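Local coordinates for nucleotidyl transferase (Methanothermobacter thermautotrophicus, PDB 6PLJ), which probably acts as a nucleotidyltransferase with a MobA-like NTP transferase domain, and may take part in pseudomurein cell wall synthesis, at residues Arg40-Glu44 / Leu45-Pro49. Sequence-based numbering, arbitrary orientation.
Sequences RDMAE and LGLEP. With NA (sodium ion), chain J.
Met42 and Leu47 are joined by the main bond of a Schellman motif, which closes the C-terminal end of helix 36-44. Leu47 N donates to Met42 O at 2.9 Å, with an N-H...O angle of 153°. Gly46 N gives the second bond, to Ala43 O, also at 2.9 Å; it approaches from above the carbonyl plane. Gly46 turns the chain with a positive phi of 67°, a value that suits glycine. Leu45 N makes two weak bonds, to Asp41 O and Met42 O.

Apolar contacts follow the chain as it folds back beside the last turn. Met42 CB lies 3.9 Å from Pro49 CA, and its SD is near the same atom. Met42 CB also meets Leu47 CB at 4.3 Å. Ala43 CB meets Pro49 CG, 4.0 Å away. Met42, Leu45 and Leu47 all touch Tyr223 of helix 223-236. One contact here is with a polar atom. The Met42 chain is extended through chi2 and bends at chi3 (76°), which rests the methyl CE against the carbonyl oxygen Glu48 O, 3.4 Å away.

A sodium ion sits beside the helix end. The ion is bound by a water at 2.5 Å and, at a longer 2.9 Å, by Asp41 O. The same water donates to Asp41 OD1 and Glu44 OE1, bridging two carboxylates one turn apart. Leu45 CG and CD1 border the ion on one side. Asp41 OD1 also forms a salt bridge with Arg37, while OD2 is hydrogen-bonded to His222 ND1 and Tyr223 N.

The chemistry implies a helix end whose Met42 and Ala43 carbonyls are taken up by the turn that follows, with Asp41 O shared between a weak amide bond and the cation. The sodium and Arg37 would be expected to ease the negative charge gathered here.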
loop_
_atom_site.group_PDB
_atom_site.type_symbol
_atom_site.label_atom_id
_atom_site.label_comp_id
_atom_site.label_asym_id
_atom_site.label_seq_id
_atom_site.Cartn_x
_atom_site.Cartn_y
_atom_site.Cartn_z
ATOM N N ARG A 40 3.480 -10.176 17.981
ATOM C CA ARG A 40 3.896 -11.406 18.670
ATOM C C ARG A 40 5.396 -11.609 18.532
ATOM O O ARG A 40 6.062 -12.020 19.499
ATOM C CB ARG A 40 3.164 -12.618 18.122
ATOM C CG ARG A 40 1.673 -12.636 18.446
ATOM C CD ARG A 40 1.020 -13.817 17.773
ATOM N NE ARG A 40 1.377 -15.080 18.413
ATOM C CZ ARG A 40 0.804 -15.557 19.528
ATOM N NH1 ARG A 40 -0.173 -14.893 20.151
ATOM N NH2 ARG A 40 1.201 -16.722 20.033
ATOM N N ASP A 41 5.936 -11.323 17.346
ATOM C CA ASP A 41 7.388 -11.407 17.167
ATOM C C ASP A 41 8.136 -10.536 18.173
ATOM O O ASP A 41 9.185 -10.935 18.704
ATOM C CB ASP A 41 7.819 -10.970 15.754
ATOM C CG ASP A 41 7.477 -11.969 14.661
ATOM O OD1 ASP A 41 7.073 -13.126 14.911
ATOM O OD2 ASP A 41 7.644 -11.577 13.482
ATOM N N MET A 42 7.646 -9.325 18.386
ATOM C CA MET A 42 8.247 -8.417 19.350
ATOM C C MET A 42 8.159 -8.982 20.755
ATOM O O MET A 42 9.149 -8.958 21.490
ATOM C CB MET A 42 7.600 -7.040 19.295
ATOM C CG MET A 42 7.931 -6.324 18.002
ATOM S SD MET A 42 7.378 -4.625 17.956
ATOM C CE MET A 42 8.586 -3.818 18.999
ATOM N N ALA A 43 6.990 -9.514 21.113
ATOM C CA ALA A 43 6.808 -10.121 22.436
ATOM C C ALA A 43 7.754 -11.310 22.637
ATOM O O ALA A 43 8.318 -11.474 23.736
ATOM C CB ALA A 43 5.374 -10.563 22.625
ATOM N N GLU A 44 7.961 -12.095 21.580
ATOM C CA GLU A 44 8.846 -13.273 21.620
ATOM C C GLU A 44 10.341 -12.925 21.695
ATOM O O GLU A 44 11.165 -13.792 22.012
ATOM C CB GLU A 44 8.545 -14.224 20.446
ATOM C CG GLU A 44 7.225 -14.968 20.634
ATOM C CD GLU A 44 6.659 -15.619 19.385
ATOM O OE1 GLU A 44 7.413 -15.945 18.432
ATOM O OE2 GLU A 44 5.429 -15.829 19.378
ATOM N N LEU A 45 10.688 -11.677 21.390
ATOM C CA LEU A 45 12.009 -11.118 21.674
ATOM C C LEU A 45 12.104 -10.444 23.050
ATOM O O LEU A 45 13.136 -9.860 23.385
ATOM C CB LEU A 45 12.405 -10.117 20.569
ATOM C CG LEU A 45 12.741 -10.790 19.245
ATOM C CD1 LEU A 45 12.569 -9.819 18.070
ATOM C CD2 LEU A 45 14.137 -11.402 19.259
ATOM N N GLY A 46 11.052 -10.509 23.858
ATOM C CA GLY A 46 10.999 -9.758 25.114
ATOM C C GLY A 46 10.931 -8.248 24.973
ATOM O O GLY A 46 11.319 -7.507 25.875
ATOM N N LEU A 47 10.424 -7.772 23.837
ATOM C CA LEU A 47 10.213 -6.357 23.635
ATOM C C LEU A 47 8.738 -6.048 23.863
ATOM O O LEU A 47 7.889 -6.938 23.749
ATOM C CB LEU A 47 10.597 -5.981 22.203
ATOM C CG LEU A 47 11.997 -6.393 21.766
ATOM C CD1 LEU A 47 12.188 -6.049 20.294
ATOM C CD2 LEU A 47 13.046 -5.709 22.629
ATOM N N GLU A 48 8.448 -4.792 24.183
ATOM C CA GLU A 48 7.061 -4.331 24.257
ATOM C C GLU A 48 6.528 -4.216 22.827
ATOM O O GLU A 48 7.132 -3.523 22.017
ATOM C CB GLU A 48 6.944 -2.991 24.990
ATOM C CG GLU A 48 7.148 -3.104 26.507
ATOM C CD GLU A 48 6.159 -4.043 27.193
ATOM O OE1 GLU A 48 4.969 -4.076 26.804
ATOM O OE2 GLU A 48 6.573 -4.764 28.130
ATOM N N PRO A 49 5.423 -4.920 22.508
ATOM C CA PRO A 49 4.942 -4.814 21.132
ATOM C C PRO A 49 4.440 -3.426 20.789
ATOM O O PRO A 49 3.943 -2.680 21.643
ATOM C CB PRO A 49 3.803 -5.844 21.070
ATOM C CG PRO A 49 4.102 -6.796 22.167
ATOM C CD PRO A 49 4.659 -5.930 23.251
HETATM NA NA NA J . 10.611 -13.003 17.252
HETATM O O HOH W 1 9.116 -14.861 16.468
#